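PDB 4ZVA: diguanylate cyclase DosC from Escherichia coli, which senses oxygen through a haem-bound globin domain and, as a diguanylate cyclase, makes the second messenger cyclic-di-GMP. Local coordinates for residues A[52-55]-A[56-59]; A[36-39]-A[40-44]. One frame throughout, in Å; residues are numbered along the deposited sequence.

Contact 1 (A[52-55]-A[56-59]). With HEM (protoporphyrin IX containing Fe), chain C.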
loop_
_atom_site.group_PDB
_atom_site.type_symbol
_atom_site.label_atom_id
_atom_site.label_comp_id
_atom_site.label_asym_id
_atom_site.label_seq_id
_atom_site.Cartn_x
_atom_site.Cartn_y
_atom_site.Cartn_z
ATOM N N SER A 52 7.879 -20.306 -14.319
ATOM C CA SER A 52 8.650 -21.527 -14.524
ATOM C C SER A 52 9.319 -21.626 -15.892
ATOM O O SER A 52 10.008 -22.606 -16.176
ATOM C CB SER A 52 7.751 -22.748 -14.315
ATOM O OG SER A 52 7.244 -22.783 -12.993
ATOM N N ASN A 53 9.128 -20.621 -16.739
ATOM C CA ASN A 53 9.751 -20.645 -18.057
ATOM C C ASN A 53 10.094 -19.252 -18.567
ATOM O O ASN A 53 9.551 -18.252 -18.095
ATOM C CB ASN A 53 8.841 -21.359 -19.059
ATOM C CG ASN A 53 7.524 -20.640 -19.267
ATOM O OD1 ASN A 53 7.421 -19.740 -20.101
ATOM N ND2 ASN A 53 6.510 -21.030 -18.504
ATOM N N GLU A 54 10.997 -19.203 -19.541
ATOM C CA GLU A 54 11.513 -17.941 -20.054
ATOM C C GLU A 54 10.484 -17.153 -20.857
ATOM O O GLU A 54 10.596 -15.938 -20.980
ATOM C CB GLU A 54 12.755 -18.193 -20.911
ATOM C CG GLU A 54 13.951 -18.696 -20.122
ATOM C CD GLU A 54 15.194 -18.845 -20.975
ATOM O OE1 GLU A 54 15.128 -18.529 -22.182
ATOM O OE2 GLU A 54 16.237 -19.274 -20.437
ATOM N N GLN A 55 9.483 -17.839 -21.399
ATOM C CA GLN A 55 8.452 -17.168 -22.185
ATOM C C GLN A 55 7.540 -16.324 -21.295
ATOM O O GLN A 55 7.224 -15.179 -21.620
ATOM C CB GLN A 55 7.631 -18.190 -22.974
ATOM C CG GLN A 55 6.437 -17.606 -23.718
ATOM C CD GLN A 55 6.843 -16.704 -24.873
ATOM O OE1 GLN A 55 7.989 -16.728 -25.327
ATOM N NE2 GLN A 55 5.899 -15.908 -25.359
ATOM N N VAL A 56 7.117 -16.899 -20.175
ATOM C CA VAL A 56 6.310 -16.179 -19.194
ATOM C C VAL A 56 7.084 -15.021 -18.561
ATOM O O VAL A 56 6.569 -13.907 -18.449
ATOM C CB VAL A 56 5.813 -17.126 -18.084
ATOM C CG1 VAL A 56 5.236 -16.334 -16.922
ATOM C CG2 VAL A 56 4.786 -18.097 -18.639
ATOM N N GLU A 57 8.324 -15.296 -18.166
ATOM C CA GLU A 57 9.214 -14.303 -17.571
ATOM C C GLU A 57 9.363 -13.083 -18.464
ATOM O O GLU A 57 9.187 -11.943 -18.037
ATOM C CB GLU A 57 10.590 -14.920 -17.328
ATOM C CG GLU A 57 11.668 -13.913 -17.006
ATOM C CD GLU A 57 13.016 -14.562 -16.797
ATOM O OE1 GLU A 57 13.085 -15.808 -16.815
ATOM O OE2 GLU A 57 14.009 -13.824 -16.626
ATOM N N ARG A 58 9.668 -13.358 -19.723
ATOM C CA ARG A 58 9.881 -12.348 -20.743
ATOM C C ARG A 58 8.643 -11.485 -20.989
ATOM O O ARG A 58 8.743 -10.263 -21.090
ATOM C CB ARG A 58 10.332 -13.052 -22.020
ATOM C CG ARG A 58 10.725 -12.179 -23.180
ATOM C CD ARG A 58 11.171 -13.095 -24.310
ATOM N NE ARG A 58 11.327 -12.420 -25.592
ATOM C CZ ARG A 58 10.348 -12.330 -26.483
ATOM N NH1 ARG A 58 9.166 -12.868 -26.215
ATOM N NH2 ARG A 58 10.544 -11.715 -27.639
ATOM N N GLN A 59 7.481 -12.124 -21.086
ATOM C CA GLN A 59 6.232 -11.405 -21.320
ATOM C C GLN A 59 5.785 -10.621 -20.089
ATOM O O GLN A 59 5.246 -9.521 -20.211
ATOM C CB GLN A 59 5.125 -12.366 -21.760
ATOM C CG GLN A 59 5.300 -12.906 -23.174
ATOM C CD GLN A 59 4.135 -13.772 -23.614
ATOM O OE1 GLN A 59 3.506 -14.448 -22.799
ATOM N NE2 GLN A 59 3.840 -13.756 -24.910
HETATM C CHA HEM C . 0.315 -11.439 -16.070
HETATM C CHB HEM C . 2.284 -13.721 -12.270
HETATM C CHC HEM C . 1.612 -9.726 -9.627
HETATM C CHD HEM C . 0.688 -7.197 -13.652
HETATM C C1A HEM C . 0.936 -12.400 -15.300
HETATM C C2A HEM C . 1.393 -13.709 -15.733
HETATM C C3A HEM C . 1.934 -14.326 -14.680
HETATM C C4A HEM C . 1.838 -13.444 -13.541
HETATM C CMA HEM C . 2.555 -15.738 -14.666
HETATM C CAA HEM C . 1.298 -14.304 -17.156
HETATM C CBA HEM C . 2.050 -13.412 -18.139
HETATM C CGA HEM C . 2.220 -14.127 -19.450
HETATM O O1A HEM C . 2.288 -15.384 -19.446
HETATM O O2A HEM C . 2.299 -13.433 -20.496
HETATM C C1B HEM C . 2.299 -12.831 -11.223
HETATM C C2B HEM C . 2.872 -13.068 -9.914
HETATM C C3B HEM C . 2.682 -11.957 -9.178
HETATM C C4B HEM C . 1.989 -10.994 -10.008
HETATM C CMB HEM C . 3.557 -14.398 -9.517
HETATM C CAB HEM C . 3.086 -11.637 -7.715
HETATM C CBB HEM C . 3.787 -12.453 -6.923
HETATM C C1C HEM C . 1.392 -8.673 -10.486
HETATM C C2C HEM C . 1.405 -7.266 -10.139
HETATM C C3C HEM C . 1.145 -6.562 -11.258
HETATM C C4C HEM C . 0.966 -7.512 -12.339
HETATM C CMC HEM C . 1.677 -6.751 -8.706
HETATM C CAC HEM C . 1.041 -5.030 -11.472
HETATM C CBC HEM C . 1.279 -4.115 -10.526
HETATM C C1D HEM C . 0.494 -8.090 -14.686
HETATM C C2D HEM C . 0.164 -7.726 -16.047
HETATM C C3D HEM C . 0.050 -9.056 -16.808
HETATM C C4D HEM C . 0.316 -10.083 -15.825
HETATM C CMD HEM C . -0.016 -6.294 -16.598
HETATM C CAD HEM C . -0.289 -9.279 -18.300
HETATM C CBD HEM C . -1.678 -8.721 -18.600
HETATM C CGD HEM C . -2.189 -9.271 -19.906
HETATM O O1D HEM C . -3.196 -8.729 -20.429
HETATM O O2D HEM C . -1.592 -10.249 -20.425
HETATM N NA HEM C . 1.221 -12.277 -13.953
HETATM N NB HEM C . 1.769 -11.557 -11.249
HETATM N NC HEM C . 1.122 -8.785 -11.834
HETATM N ND HEM C . 0.569 -9.477 -14.598
HETATM FE FE HEM C . 0.925 -10.556 -12.850
#
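Asn53 sets CG between its own backbone N and carbonyl carbon (chi1 63°), which turns its amide back over the start of the helix toward Val56. Asn53 OD1 then accepts from Val56 N at 2.9 Å, which makes Asn53 the N-cap of helix 54-72. The donor stands above the amide plane of Asn53, 39° out of it. Val56 has CG2 anti to the carbonyl carbon, and this methyl lies 3.4 Å from Asn53 ND2. The two side chains cross at about a right angle. The other methyl is used differently: Val56 CG1 packs against the haem methyl CMA at 3.6 Å. One residue thus meets both the cap and the cofactor. The backbone bond from Glu57 N to Asn53 O is 3.2 Å long and opens the helical pattern. Arg58 N to Glu54 O and Gln59 N to Gln55 O continue it. One turn on from Gln55, Gln59 reaches a haem propionate, with its CB 3.3 Å from HEM O2A. Glu57 forms a salt bridge with Lys61 of the same helix. The contact is the first turn of helix 54-72, at the surface, where Glu57 touches Tyr38 of helix 16-43 and Val56 and Gln59 line the haem pocket.

Contact 2 (A[36-39]-A[40-44]). With HEM (protoporphyrin IX containing Fe), chain C.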
loop_
_atom_site.group_PDB
_atom_site.type_symbol
_atom_site.label_atom_id
_atom_site.label_comp_id
_atom_site.label_asym_id
_atom_site.label_seq_id
_atom_site.Cartn_x
_atom_site.Cartn_y
_atom_site.Cartn_z
ATOM N N GLU A 36 13.770 -6.196 -11.282
ATOM C CA GLU A 36 13.973 -6.386 -9.849
ATOM C C GLU A 36 12.723 -6.971 -9.190
ATOM O O GLU A 36 12.819 -7.792 -8.279
ATOM C CB GLU A 36 14.369 -5.063 -9.185
ATOM C CG GLU A 36 14.665 -5.159 -7.692
ATOM C CD GLU A 36 15.946 -5.919 -7.375
ATOM O OE1 GLU A 36 16.641 -6.369 -8.311
ATOM O OE2 GLU A 36 16.263 -6.065 -6.175
ATOM N N PHE A 37 11.556 -6.532 -9.653
ATOM C CA PHE A 37 10.280 -7.091 -9.218
ATOM C C PHE A 37 10.253 -8.600 -9.419
ATOM O O PHE A 37 9.947 -9.357 -8.497
ATOM C CB PHE A 37 9.127 -6.435 -9.986
ATOM C CG PHE A 37 7.800 -7.123 -9.817
ATOM C CD1 PHE A 37 6.971 -6.814 -8.749
ATOM C CD2 PHE A 37 7.369 -8.062 -10.743
ATOM C CE1 PHE A 37 5.746 -7.439 -8.601
ATOM C CE2 PHE A 37 6.149 -8.692 -10.598
ATOM C CZ PHE A 37 5.334 -8.378 -9.525
ATOM N N TYR A 38 10.591 -9.025 -10.632
ATOM C CA TYR A 38 10.584 -10.437 -10.992
ATOM C C TYR A 38 11.555 -11.238 -10.131
ATOM O O TYR A 38 11.239 -12.340 -9.690
ATOM C CB TYR A 38 10.927 -10.615 -12.475
ATOM C CG TYR A 38 10.747 -12.032 -12.974
ATOM C CD1 TYR A 38 9.505 -12.488 -13.396
ATOM C CD2 TYR A 38 11.818 -12.917 -13.015
ATOM C CE1 TYR A 38 9.334 -13.784 -13.850
ATOM C CE2 TYR A 38 11.656 -14.215 -13.465
ATOM C CZ TYR A 38 10.412 -14.643 -13.880
ATOM O OH TYR A 38 10.248 -15.933 -14.329
ATOM N N ARG A 39 12.745 -10.688 -9.912
ATOM C CA ARG A 39 13.769 -11.374 -9.131
ATOM C C ARG A 39 13.323 -11.616 -7.689
ATOM O O ARG A 39 13.495 -12.711 -7.154
ATOM C CB ARG A 39 15.077 -10.578 -9.138
ATOM C CG ARG A 39 16.229 -11.302 -8.458
ATOM C CD ARG A 39 17.435 -10.398 -8.270
ATOM N NE ARG A 39 17.161 -9.314 -7.332
ATOM C CZ ARG A 39 17.223 -9.443 -6.011
ATOM N NH1 ARG A 39 17.549 -10.610 -5.469
ATOM N NH2 ARG A 39 16.958 -8.406 -5.228
ATOM N N ILE A 40 12.754 -10.588 -7.068
ATOM C CA ILE A 40 12.336 -10.667 -5.671
ATOM C C ILE A 40 11.114 -11.569 -5.501
ATOM O O ILE A 40 11.048 -12.374 -4.573
ATOM C CB ILE A 40 12.031 -9.270 -5.103
ATOM C CG1 ILE A 40 13.302 -8.421 -5.102
ATOM C CG2 ILE A 40 11.456 -9.369 -3.696
ATOM C CD1 ILE A 40 13.090 -7.003 -4.640
ATOM N N VAL A 41 10.147 -11.422 -6.400
ATOM C CA VAL A 41 8.950 -12.254 -6.393
ATOM C C VAL A 41 9.302 -13.737 -6.537
ATOM O O VAL A 41 8.709 -14.592 -5.876
ATOM C CB VAL A 41 7.985 -11.831 -7.521
ATOM C CG1 VAL A 41 7.018 -12.950 -7.868
ATOM C CG2 VAL A 41 7.245 -10.558 -7.134
ATOM N N ARG A 42 10.292 -14.026 -7.379
ATOM C CA ARG A 42 10.755 -15.394 -7.616
ATOM C C ARG A 42 11.214 -16.089 -6.335
ATOM O O ARG A 42 11.130 -17.315 -6.224
ATOM C CB ARG A 42 11.897 -15.398 -8.636
ATOM C CG ARG A 42 11.447 -15.426 -10.089
ATOM C CD ARG A 42 11.224 -16.845 -10.586
ATOM N NE ARG A 42 12.479 -17.579 -10.719
ATOM C CZ ARG A 42 12.567 -18.841 -11.127
ATOM N NH1 ARG A 42 11.471 -19.515 -11.445
ATOM N NH2 ARG A 42 13.752 -19.430 -11.218
ATOM N N ILE A 43 11.708 -15.307 -5.380
ATOM C CA ILE A 43 12.183 -15.845 -4.108
ATOM C C ILE A 43 11.059 -16.550 -3.350
ATOM O O ILE A 43 11.273 -17.591 -2.729
ATOM C CB ILE A 43 12.782 -14.734 -3.216
ATOM C CG1 ILE A 43 13.894 -13.992 -3.959
ATOM C CG2 ILE A 43 13.316 -15.312 -1.914
ATOM C CD1 ILE A 43 15.037 -14.883 -4.396
ATOM N N ASP A 44 9.858 -15.981 -3.412
ATOM C CA ASP A 44 8.698 -16.576 -2.757
ATOM C C ASP A 44 8.343 -17.902 -3.424
ATOM O O ASP A 44 8.066 -17.942 -4.622
ATOM C CB ASP A 44 7.507 -15.614 -2.794
ATOM C CG ASP A 44 6.366 -16.049 -1.886
ATOM O OD1 ASP A 44 5.958 -17.228 -1.939
ATOM O OD2 ASP A 44 5.878 -15.203 -1.108
HETATM C CHA HEM C . 0.315 -11.439 -16.070
HETATM C CHB HEM C . 2.284 -13.721 -12.270
HETATM C CHC HEM C . 1.612 -9.726 -9.627
HETATM C CHD HEM C . 0.688 -7.197 -13.652
HETATM C C1A HEM C . 0.936 -12.400 -15.300
HETATM C C2A HEM C . 1.393 -13.709 -15.733
HETATM C C3A HEM C . 1.934 -14.326 -14.680
HETATM C C4A HEM C . 1.838 -13.444 -13.541
HETATM C CMA HEM C . 2.555 -15.738 -14.666
HETATM C CAA HEM C . 1.298 -14.304 -17.156
HETATM C CBA HEM C . 2.050 -13.412 -18.139
HETATM C CGA HEM C . 2.220 -14.127 -19.450
HETATM O O1A HEM C . 2.288 -15.384 -19.446
HETATM O O2A HEM C . 2.299 -13.433 -20.496
HETATM C C1B HEM C . 2.299 -12.831 -11.223
HETATM C C2B HEM C . 2.872 -13.068 -9.914
HETATM C C3B HEM C . 2.682 -11.957 -9.178
HETATM C C4B HEM C . 1.989 -10.994 -10.008
HETATM C CMB HEM C . 3.557 -14.398 -9.517
HETATM C CAB HEM C . 3.086 -11.637 -7.715
HETATM C CBB HEM C . 3.787 -12.453 -6.923
HETATM C C1C HEM C . 1.392 -8.673 -10.486
HETATM C C2C HEM C . 1.405 -7.266 -10.139
HETATM C C3C HEM C . 1.145 -6.562 -11.258
HETATM C C4C HEM C . 0.966 -7.512 -12.339
HETATM C CMC HEM C . 1.677 -6.751 -8.706
HETATM C CAC HEM C . 1.041 -5.030 -11.472
HETATM C CBC HEM C . 1.279 -4.115 -10.526
HETATM C C1D HEM C . 0.494 -8.090 -14.686
HETATM C C2D HEM C . 0.164 -7.726 -16.047
HETATM C C3D HEM C . 0.050 -9.056 -16.808
HETATM C C4D HEM C . 0.316 -10.083 -15.825
HETATM C CMD HEM C . -0.016 -6.294 -16.598
HETATM C CAD HEM C . -0.289 -9.279 -18.300
HETATM C CBD HEM C . -1.678 -8.721 -18.600
HETATM C CGD HEM C . -2.189 -9.271 -19.906
HETATM O O1D HEM C . -3.196 -8.729 -20.429
HETATM O O2D HEM C . -1.592 -10.249 -20.425
HETATM N NA HEM C . 1.221 -12.277 -13.953
HETATM N NB HEM C . 1.769 -11.557 -11.249
HETATM N NC HEM C . 1.122 -8.785 -11.834
HETATM N ND HEM C . 0.569 -9.477 -14.598
HETATM FE FE HEM C . 0.925 -10.556 -12.850
#
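The haem pocket of this globin domain takes Phe37 and Val41 from one face of helix 16-43, near its C-terminal end. Val41 CG2 sits over one face of the Phe37 ring, a CH-pi contact 3.9 Å from the centroid. The Phe37 ring turns its edge to the haem, with Phe37 CZ 4.0 Å from HEM CHC and the meso carbon in the ring plane. Val41 CG1, anti to the backbone N (chi1 159°), reaches the vinyl carbon HEM CBB at 3.4 Å. Tyr38 and Arg42 run side by side in the same direction. Arg42 CG lies over the Tyr38 ring face, 4.0 Å from its centroid, and Arg42 NH1 goes on to a salt bridge with Glu48. On another side, Arg39 grips Glu36 side-on: Arg39 NE bonds to Glu36 OE1, and Arg39 NH2 to Glu36 OE2 at 2.6 Å. Both oxygens are met from above the carboxylate plane. Ile40 CD1 rests 3.6 Å from Glu36 OE2. With an alanine in place of Glu36, the Arg39 guanidinium would probably lack its charged mate and be freer to turn, and Ile40 CD1 would probably be less closely packed on that side. Asp44 caps the next helix and forms a salt bridge with Arg148 of the second subunit. Phe37 and Tyr38 pack on helix 54-72, while Glu36 and Ile40 touch helix 100-119.

In the fold
Contact 2 comes first along the chain, at the end of helix 16-43. Contact 1 follows at the start of helix 54-72, after the short helix 45-48. Their centres lie about 13 Å apart, on the same side of the chain's centre. The two meet directly where Glu57 CB packs 3.2 Å from Tyr38 OH. Both belong to the protoglobin domain of this helical chain, and both touch the haem. They do so at different parts of it: contact 2 reaches a vinyl group and a meso carbon, and contact 1 a ring methyl and a propionate. Together the two helix ends form part of the cofactor's pocket in the oxygen-sensing domain.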